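Local coordinates for protein dihydroorotase (Saccharomyces cerevisiae S288C, PDB 6L0A) that catalyses the reversible, zinc-dependent interconversion of N-carbamoyl-L-aspartate and (S)-dihydroorotate, the third step of de novo pyrimidine biosynthesis, at residues Pro42-Pro46 with Thr105-Ala109; Leu136-Lys140 with Cys229-Ala233; Lys175-Cys181 with Lys204-Thr210. All coordinates share one frame; numbering follows the deposited sequence.

Contact 1: Pro42-Pro46 with Thr105-Ala109; sequences PNLQP and TTNSA. With LMR ((2S)-2-hydroxybutanedioic acid), chain M.
Asn43 meets Thr106 and Asn107 with both its side chain and its backbone. Of the two N-H groups on its carboxamide nitrogen, one reaches Thr106 O, with ND2 3.0 Å from that oxygen, and the other points almost straight (172°) at carboxylate oxygen O4B of the bound malate. An amide suits this place because it can donate to a backbone carbonyl and to a ligand anion from one flat group. CG stands between the backbone N and the carbonyl carbon (chi1 62°), a crowded position that turns the amide toward the malate. Thr106 O lies near the amide plane, although ND2 sits above the plane of the Thr106 carbonyl. Asn43 is also the centre of an inverse gamma turn, and its own O accepts from Asn107 ND2 at 2.9 Å, with the acceptor in the amide plane of Asn107. In the metallo-dependent hydrolase fold, a TIM barrel, active-site groups sit on loops like these: the loop 42-46 comes after strand 37-40, and the loop holding the other segment forms a type II beta turn from Thr105 to Ser108. This second loop brings two hydroxyls to the malate, Thr105 OG1 to O1B at 2.5 Å and Thr106 OG1 to O4A at 2.8 Å; Arg18 also binds the ligand. Leu44 turns its side chain away, onto Arg53 and Tyr57 of helix 51-64, while its backbone O shares a water with Asn107 O. The long, extended side chain of Gln45 then crosses that of Asn107 at about a right angle, the two amide planes 67° apart. Gln45 NE2 gives a nearly straight bond to Asn107 OD1, 2.9 Å away, from above the plane of the acceptor amide.

Contact 2: Leu136-Lys140 with Cys229-Ala233; sequences LHGEK and CKPVA. With ZN (zinc ion), chain L; LMR ((2S)-2-hydroxybutanedioic acid), chain M.
Glu139 lays its carboxylate against the ring of Pro231, the two side chains crossing obliquely with Glu139 CD 3.5 Å from Pro231 CB. OE1 also comes 3.4 Å from Pro231 CA. Proline, entered through a cis peptide bond, offers a compact apolar wall here, while the carboxylate keeps its polar partners elsewhere. One is His137: its NE2 donates to Glu139 OE1 at 2.7 Å, nearly straight, with OE1 in the ring plane and offering its anti lone pair. This bond would fix the rotation of the imidazole and probably make it a stronger zinc ligand. His137 swings its ring away from its own backbone N (chi1 -176°), and ND1 reaches the zinc ion at 2.4 Å. Lys230 curls its chain beside the same carboxylate, CE 3.7 Å from Glu139 OE1. Its NZ stays 4.5 Å from Glu139 OE1, beyond a salt bridge; a water links NZ to Glu139 OE2, and Val104 O takes a direct hydrogen bond from NZ. Malate O1A binds the same zinc ion at 2.3 Å. The protein ligands, His137 and His180 with Lys98, probably through a carbamate on its side chain, are characteristic of the binuclear zinc centre of dihydroorotases.

Contact 3: Lys175-Cys181 with Lys204-Thr210; sequences KIILEHC and KVAATLT. With ZN (zinc ion), chain L.
Ile176, Ile177 and Leu178 lie beside Val205, Ala206 and Ala207 on adjacent parallel strands of the TIM barrel, joined by helix 184-193 in a beta-alpha-beta unit. The short strand axes approach to 4.4 Å at 33°, and backbone bonds pass alternately between them, from Ile176 N to Lys204 O, then from Ala206 N to Ile176 O. Side chains alternate in the same rhythm. Ile176, Val205, Leu178 and Ala207 share one face, where Ile176 and Leu178 press on helix 156-170. Ile177 and Ala206 share the other and touch Phe311 of helix 300-312. Branched residues fill the space toward the helices, while the small alanines let the neighbouring chains close in: Ala207 CB lies 3.5 Å from Cys181 SG, a slim side chain that fits beside it.

Past the last bridge the chemistry turns polar. Thr208 leans over Glu179 at a slant, and its OG1 works in both directions, donating to Glu179 OE1 at 2.7 Å and accepting from His180 N at 2.9 Å. The threonine oxygen stands between its own N and carbonyl carbon (chi1 54°), which aims it across the strand gap, and it meets the carboxylate from above its plane. Glu179 OE1 also takes a bond from His14, and OE2 one from Asn135, so the buried carboxylate is well supplied with donors. Thr208 OG1 thus ties both Glu179 and the zinc ligand next to it, His180, to the neighbouring strand. Glu179 CB lies over the centre of one face of the His180 ring, 3.9 Å above its plane. The ring stands edge-to-face with that of His137, its fellow ligand. Thr210 CG2 packs 3.5 Å from His180 CB, and the ring's NE2 binds the zinc ion at 2.1 Å.

In the fold
Contact 3 is the core of the set, its parallel strands and apolar side chains lying deep in the barrel. Contact 2 is also buried but joins loops, and relies on a metal, a carboxylate and waters instead of strand pairing. Contact 1, partly buried, lies nearer the surface and is held mainly by side-chain amides bonding to carbonyl oxygens, with threonine hydroxyls turned to the malate. Contacts 2 and 3 meet directly: Leu136 continues the sheet beside 175-181, Pro231 packs on His180, and His137 and His180 bind one zinc ion. Contact 1 touches contact 2 through Thr105, against Lys230 and His137, and shares the malate with it. Contacts 1 and 3 stay apart, their nearest atoms about 7 Å from each other.

Contact 1: Pro42-Pro46 with Thr105-Ala109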
loop_
_atom_site.group_PDB
_atom_site.type_symbol
_atom_site.label_atom_id
_atom_site.label_comp_id
_atom_site.label_asym_id
_atom_site.label_seq_id
_atom_site.Cartn_x
_atom_site.Cartn_y
_atom_site.Cartn_z
ATOM N N PRO C 42 1.824 -24.982 -5.187
ATOM C CA PRO C 42 0.699 -25.900 -4.956
ATOM C C PRO C 42 -0.552 -25.296 -4.321
ATOM O O PRO C 42 -1.408 -26.038 -3.826
ATOM C CB PRO C 42 1.322 -26.926 -4.006
ATOM C CG PRO C 42 2.157 -26.067 -3.107
ATOM C CD PRO C 42 2.719 -24.948 -4.015
ATOM N N ASN C 43 -0.672 -23.973 -4.280
ATOM C CA ASN C 43 -1.774 -23.348 -3.546
ATOM C C ASN C 43 -3.022 -23.270 -4.435
ATOM O O ASN C 43 -3.593 -22.214 -4.704
ATOM C CB ASN C 43 -1.352 -21.981 -3.012
ATOM C CG ASN C 43 -0.988 -21.007 -4.107
ATOM O OD1 ASN C 43 -0.580 -21.408 -5.205
ATOM N ND2 ASN C 43 -1.135 -19.704 -3.821
ATOM N N LEU C 44 -3.443 -24.451 -4.892
ATOM C CA LEU C 44 -4.716 -24.607 -5.571
ATOM C C LEU C 44 -5.855 -24.676 -4.551
ATOM O O LEU C 44 -5.646 -24.645 -3.328
ATOM C CB LEU C 44 -4.699 -25.863 -6.441
ATOM C CG LEU C 44 -3.527 -26.033 -7.418
ATOM C CD1 LEU C 44 -3.735 -27.237 -8.335
ATOM C CD2 LEU C 44 -3.349 -24.791 -8.240
ATOM N N GLN C 45 -7.078 -24.770 -5.075
ATOM C CA GLN C 45 -8.280 -25.038 -4.292
ATOM C C GLN C 45 -8.854 -26.376 -4.745
ATOM O O GLN C 45 -9.372 -26.469 -5.868
ATOM C CB GLN C 45 -9.321 -23.933 -4.474
ATOM C CG GLN C 45 -8.934 -22.573 -3.906
ATOM C CD GLN C 45 -10.111 -21.605 -3.905
ATOM O OE1 GLN C 45 -11.265 -22.012 -4.073
ATOM N NE2 GLN C 45 -9.825 -20.324 -3.719
ATOM N N PRO C 46 -8.748 -27.444 -3.948
ATOM C CA PRO C 46 -8.018 -27.524 -2.687
ATOM C C PRO C 46 -6.522 -27.563 -2.942
ATOM O O PRO C 46 -6.129 -27.807 -4.087
ATOM C CB PRO C 46 -8.499 -28.852 -2.077
ATOM C CG PRO C 46 -9.601 -29.321 -2.950
ATOM C CD PRO C 46 -9.364 -28.738 -4.285
ATOM N N THR C 105 -1.593 -14.785 2.214
ATOM C CA THR C 105 -1.620 -14.560 0.774
ATOM C C THR C 105 -2.661 -15.470 0.117
ATOM O O THR C 105 -3.494 -16.085 0.788
ATOM C CB THR C 105 -0.214 -14.750 0.190
ATOM O OG1 THR C 105 -0.205 -14.316 -1.172
ATOM C CG2 THR C 105 0.229 -16.202 0.276
ATOM N N THR C 106 -2.617 -15.528 -1.213
ATOM C CA THR C 106 -3.615 -16.257 -1.993
ATOM C C THR C 106 -3.690 -17.724 -1.595
ATOM O O THR C 106 -2.677 -18.427 -1.560
ATOM C CB THR C 106 -3.280 -16.156 -3.479
ATOM O OG1 THR C 106 -3.133 -14.777 -3.839
ATOM C CG2 THR C 106 -4.366 -16.818 -4.324
ATOM N N ASN C 107 -4.913 -18.199 -1.348
ATOM C CA ASN C 107 -5.164 -19.613 -1.050
ATOM C C ASN C 107 -4.237 -20.129 0.045
ATOM O O ASN C 107 -3.675 -21.224 -0.050
ATOM C CB ASN C 107 -5.042 -20.465 -2.312
ATOM C CG ASN C 107 -6.148 -20.180 -3.301
ATOM O OD1 ASN C 107 -7.152 -19.554 -2.948
ATOM N ND2 ASN C 107 -5.974 -20.633 -4.551
ATOM N N SER C 108 -4.072 -19.326 1.097
ATOM C CA SER C 108 -3.228 -19.669 2.227
ATOM C C SER C 108 -4.042 -20.018 3.466
ATOM O O SER C 108 -3.467 -20.216 4.538
ATOM C CB SER C 108 -2.268 -18.512 2.548
ATOM O OG SER C 108 -2.975 -17.379 3.035
ATOM N N ALA C 109 -5.371 -20.086 3.351
ATOM C CA ALA C 109 -6.188 -20.266 4.548
ATOM C C ALA C 109 -5.917 -21.612 5.208
ATOM O O ALA C 109 -6.065 -21.746 6.429
ATOM C CB ALA C 109 -7.671 -20.115 4.203
HETATM C C1 LMR M . 2.003 -15.360 -3.265
HETATM O O1A LMR M . 3.060 -15.894 -3.695
HETATM O O1B LMR M . 2.057 -14.839 -2.132
HETATM C C2 LMR M . 0.678 -15.339 -4.063
HETATM O O2 LMR M . 0.190 -14.059 -4.415
HETATM C C3 LMR M . 0.875 -15.952 -5.409
HETATM C C4 LMR M . -0.548 -16.354 -5.723
HETATM O O4A LMR M . -1.473 -15.497 -5.939
HETATM O O4B LMR M . -0.719 -17.580 -5.726
HETATM O O HOH W 1 -5.215 -23.569 -0.884
#

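Contact 2: Leu136-Lys140 with Cys229-Ala233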
loop_
_atom_site.group_PDB
_atom_site.type_symbol
_atom_site.label_atom_id
_atom_site.label_comp_id
_atom_site.label_asym_id
_atom_site.label_seq_id
_atom_site.Cartn_x
_atom_site.Cartn_y
_atom_site.Cartn_z
ATOM N N LEU C 136 9.766 -21.673 1.764
ATOM C CA LEU C 136 9.103 -20.887 2.790
ATOM C C LEU C 136 8.619 -19.569 2.195
ATOM O O LEU C 136 9.415 -18.821 1.625
ATOM C CB LEU C 136 10.054 -20.620 3.953
ATOM C CG LEU C 136 10.599 -21.859 4.667
ATOM C CD1 LEU C 136 11.627 -21.445 5.693
ATOM C CD2 LEU C 136 9.449 -22.635 5.315
ATOM N N HIS C 137 7.324 -19.299 2.317
ATOM C CA HIS C 137 6.823 -17.932 2.231
ATOM C C HIS C 137 7.093 -17.326 3.596
ATOM O O HIS C 137 6.334 -17.536 4.546
ATOM C CB HIS C 137 5.339 -17.889 1.880
ATOM C CG HIS C 137 4.818 -16.499 1.698
ATOM N ND1 HIS C 137 4.259 -16.059 0.513
ATOM C CD2 HIS C 137 4.788 -15.442 2.546
ATOM C CE1 HIS C 137 3.895 -14.795 0.646
ATOM N NE2 HIS C 137 4.205 -14.395 1.869
ATOM N N GLY C 138 8.221 -16.636 3.721
ATOM C CA GLY C 138 8.669 -16.206 5.026
ATOM C C GLY C 138 8.054 -14.911 5.523
ATOM O O GLY C 138 8.718 -13.871 5.523
ATOM N N GLU C 139 6.794 -14.959 5.955
ATOM C CA GLU C 139 6.138 -13.822 6.590
ATOM C C GLU C 139 5.361 -14.311 7.801
ATOM O O GLU C 139 4.643 -15.309 7.706
ATOM C CB GLU C 139 5.166 -13.125 5.631
ATOM C CG GLU C 139 5.818 -12.312 4.521
ATOM C CD GLU C 139 4.817 -11.411 3.835
ATOM O OE1 GLU C 139 4.135 -11.865 2.898
ATOM O OE2 GLU C 139 4.711 -10.240 4.243
ATOM N N LYS C 140 5.481 -13.600 8.919
ATOM C CA LYS C 140 4.610 -13.895 10.043
ATOM C C LYS C 140 3.249 -13.221 9.836
ATOM O O LYS C 140 3.189 -12.093 9.339
ATOM C CB LYS C 140 5.238 -13.411 11.346
ATOM C CG LYS C 140 6.389 -14.267 11.854
ATOM C CD LYS C 140 6.333 -14.390 13.382
ATOM C CE LYS C 140 7.511 -15.185 13.912
ATOM N NZ LYS C 140 7.659 -16.433 13.134
ATOM N N CYS C 229 1.353 -7.350 -4.254
ATOM C CA CYS C 229 1.557 -8.776 -4.086
ATOM C C CYS C 229 2.056 -9.005 -2.664
ATOM O O CYS C 229 2.275 -8.061 -1.913
ATOM C CB CYS C 229 2.590 -9.281 -5.096
ATOM S SG CYS C 229 4.174 -8.394 -4.765
ATOM N N LYS C 230 2.238 -10.271 -2.290
ATOM C CA LYS C 230 2.849 -10.583 -1.010
ATOM C C LYS C 230 4.148 -11.350 -1.245
ATOM O O LYS C 230 4.220 -12.154 -2.181
ATOM C CB LYS C 230 1.894 -11.420 -0.114
ATOM C CG LYS C 230 0.540 -10.738 0.208
ATOM C CD LYS C 230 0.712 -9.410 0.937
ATOM C CE LYS C 230 1.189 -9.616 2.350
ATOM N NZ LYS C 230 0.071 -10.039 3.300
ATOM N N PRO C 231 5.228 -11.057 -0.492
ATOM C CA PRO C 231 5.331 -9.923 0.428
ATOM C C PRO C 231 5.294 -8.632 -0.371
ATOM O O PRO C 231 5.658 -8.635 -1.567
ATOM C CB PRO C 231 6.689 -10.119 1.122
ATOM C CG PRO C 231 7.209 -11.485 0.654
ATOM C CD PRO C 231 6.510 -11.765 -0.644
ATOM N N VAL C 232 4.792 -7.559 0.241
ATOM C CA VAL C 232 4.658 -6.306 -0.489
ATOM C C VAL C 232 6.043 -5.765 -0.814
ATOM O O VAL C 232 7.016 -6.015 -0.091
ATOM C CB VAL C 232 3.844 -5.280 0.325
ATOM C CG1 VAL C 232 2.461 -5.847 0.696
ATOM C CG2 VAL C 232 4.613 -4.832 1.572
ATOM N N ALA C 233 6.135 -5.016 -1.912
ATOM C CA ALA C 233 7.350 -4.264 -2.204
ATOM C C ALA C 233 7.531 -3.167 -1.161
ATOM O O ALA C 233 6.563 -2.513 -0.754
ATOM C CB ALA C 233 7.282 -3.665 -3.614
HETATM ZN ZN ZN L . 4.474 -16.026 -1.847
HETATM C C1 LMR M . 2.003 -15.360 -3.265
HETATM O O1A LMR M . 3.060 -15.894 -3.695
HETATM O O1B LMR M . 2.057 -14.839 -2.132
HETATM C C2 LMR M . 0.678 -15.339 -4.063
HETATM O O2 LMR M . 0.190 -14.059 -4.415
HETATM C C3 LMR M . 0.875 -15.952 -5.409
HETATM C C4 LMR M . -0.548 -16.354 -5.723
HETATM O O4A LMR M . -1.473 -15.497 -5.939
HETATM O O4B LMR M . -0.719 -17.580 -5.726
HETATM O O HOH W 2 4.223 -8.056 3.084
HETATM O O HOH W 3 2.147 -9.789 5.305
#

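Contact 3: Lys175-Cys181 with Lys204-Thr210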
loop_
_atom_site.group_PDB
_atom_site.type_symbol
_atom_site.label_atom_id
_atom_site.label_comp_id
_atom_site.label_asym_id
_atom_site.label_seq_id
_atom_site.Cartn_x
_atom_site.Cartn_y
_atom_site.Cartn_z
ATOM N N LYS C 175 17.593 -28.710 2.449
ATOM C CA LYS C 175 17.610 -27.555 1.562
ATOM C C LYS C 175 16.384 -26.692 1.844
ATOM O O LYS C 175 15.250 -27.183 1.830
ATOM C CB LYS C 175 17.633 -28.008 0.099
ATOM C CG LYS C 175 18.987 -28.552 -0.351
ATOM C CD LYS C 175 19.046 -28.786 -1.858
ATOM C CE LYS C 175 18.457 -30.137 -2.263
ATOM N NZ LYS C 175 18.617 -30.415 -3.730
ATOM N N ILE C 176 16.612 -25.416 2.140
ATOM C CA ILE C 176 15.542 -24.486 2.486
ATOM C C ILE C 176 15.689 -23.246 1.619
ATOM O O ILE C 176 16.795 -22.720 1.451
ATOM C CB ILE C 176 15.574 -24.099 3.978
ATOM C CG1 ILE C 176 15.396 -25.315 4.879
ATOM C CG2 ILE C 176 14.492 -23.065 4.301
ATOM C CD1 ILE C 176 15.616 -24.988 6.354
ATOM N N ILE C 177 14.577 -22.765 1.079
ATOM C CA ILE C 177 14.588 -21.535 0.305
ATOM C C ILE C 177 13.683 -20.517 0.975
ATOM O O ILE C 177 12.504 -20.793 1.228
ATOM C CB ILE C 177 14.145 -21.751 -1.152
ATOM C CG1 ILE C 177 15.057 -22.759 -1.852
ATOM C CG2 ILE C 177 14.169 -20.408 -1.899
ATOM C CD1 ILE C 177 14.646 -23.053 -3.279
ATOM N N LEU C 178 14.230 -19.343 1.244
ATOM C CA LEU C 178 13.411 -18.188 1.594
ATOM C C LEU C 178 12.924 -17.590 0.280
ATOM O O LEU C 178 13.664 -16.887 -0.407
ATOM C CB LEU C 178 14.217 -17.192 2.420
ATOM C CG LEU C 178 13.442 -16.001 3.005
ATOM C CD1 LEU C 178 12.276 -16.435 3.892
ATOM C CD2 LEU C 178 14.381 -15.076 3.765
ATOM N N GLU C 179 11.683 -17.906 -0.090
ATOM C CA GLU C 179 11.156 -17.500 -1.382
ATOM C C GLU C 179 10.941 -15.989 -1.433
ATOM O O GLU C 179 10.711 -15.338 -0.414
ATOM C CB GLU C 179 9.834 -18.222 -1.666
ATOM C CG GLU C 179 9.955 -19.750 -1.765
ATOM C CD GLU C 179 10.696 -20.194 -3.013
ATOM O OE1 GLU C 179 10.759 -19.396 -3.969
ATOM O OE2 GLU C 179 11.212 -21.341 -3.056
ATOM N N HIS C 180 11.005 -15.445 -2.649
ATOM C CA HIS C 180 10.767 -14.031 -2.950
ATOM C C HIS C 180 11.119 -13.069 -1.822
ATOM O O HIS C 180 10.227 -12.431 -1.239
ATOM C CB HIS C 180 9.303 -13.819 -3.392
ATOM C CG HIS C 180 8.277 -14.559 -2.581
ATOM N ND1 HIS C 180 8.222 -14.505 -1.205
ATOM C CD2 HIS C 180 7.240 -15.340 -2.968
ATOM C CE1 HIS C 180 7.209 -15.242 -0.778
ATOM N NE2 HIS C 180 6.596 -15.760 -1.828
ATOM N N CYS C 181 12.415 -12.944 -1.518
ATOM C CA CYS C 181 12.858 -11.994 -0.500
ATOM C C CYS C 181 12.522 -10.574 -0.914
ATOM O O CYS C 181 12.642 -10.204 -2.093
ATOM C CB CYS C 181 14.363 -12.093 -0.256
ATOM S SG CYS C 181 14.853 -13.548 0.665
ATOM N N LYS C 204 23.008 -24.580 1.286
ATOM C CA LYS C 204 21.845 -25.263 1.837
ATOM C C LYS C 204 20.630 -24.361 1.974
ATOM O O LYS C 204 19.492 -24.840 1.890
ATOM C CB LYS C 204 22.170 -25.845 3.219
ATOM C CG LYS C 204 23.084 -27.060 3.200
ATOM C CD LYS C 204 22.350 -28.304 2.730
ATOM C CE LYS C 204 23.247 -29.531 2.826
ATOM N NZ LYS C 204 22.854 -30.563 1.827
ATOM N N VAL C 205 20.846 -23.080 2.227
ATOM C CA VAL C 205 19.766 -22.118 2.395
ATOM C C VAL C 205 19.928 -21.082 1.302
ATOM O O VAL C 205 20.951 -20.389 1.243
ATOM C CB VAL C 205 19.789 -21.473 3.787
ATOM C CG1 VAL C 205 18.715 -20.391 3.884
ATOM C CG2 VAL C 205 19.571 -22.551 4.850
ATOM N N ALA C 206 18.946 -21.006 0.411
ATOM C CA ALA C 206 18.965 -20.048 -0.678
ATOM C C ALA C 206 17.755 -19.133 -0.556
ATOM O O ALA C 206 16.901 -19.309 0.314
ATOM C CB ALA C 206 18.979 -20.752 -2.035
ATOM N N ALA C 207 17.713 -18.142 -1.433
ATOM C CA ALA C 207 16.599 -17.213 -1.517
ATOM C C ALA C 207 16.310 -16.982 -2.987
ATOM O O ALA C 207 17.238 -16.897 -3.798
ATOM C CB ALA C 207 16.915 -15.884 -0.826
ATOM N N THR C 208 15.035 -16.920 -3.340
ATOM C CA THR C 208 14.688 -16.541 -4.699
ATOM C C THR C 208 14.327 -15.060 -4.734
ATOM O O THR C 208 13.894 -14.481 -3.736
ATOM C CB THR C 208 13.541 -17.387 -5.252
ATOM O OG1 THR C 208 12.413 -17.326 -4.364
ATOM C CG2 THR C 208 13.990 -18.860 -5.458
ATOM N N LEU C 209 14.565 -14.437 -5.885
ATOM C CA LEU C 209 14.186 -13.050 -6.111
ATOM C C LEU C 209 13.293 -12.989 -7.336
ATOM O O LEU C 209 13.559 -13.654 -8.340
ATOM C CB LEU C 209 15.418 -12.159 -6.294
ATOM C CG LEU C 209 16.360 -12.149 -5.080
ATOM C CD1 LEU C 209 17.682 -11.484 -5.448
ATOM C CD2 LEU C 209 15.713 -11.441 -3.887
ATOM N N THR C 210 12.213 -12.219 -7.238
ATOM C CA THR C 210 11.264 -12.084 -8.323
ATOM C C THR C 210 11.736 -11.019 -9.298
ATOM O O THR C 210 12.665 -10.258 -9.024
ATOM C CB THR C 210 9.892 -11.673 -7.807
ATOM O OG1 THR C 210 9.978 -10.325 -7.320
ATOM C CG2 THR C 210 9.425 -12.604 -6.691
HETATM ZN ZN ZN L . 4.474 -16.026 -1.847
HETATM O O HOH W 4 11.679 -11.158 -4.545
#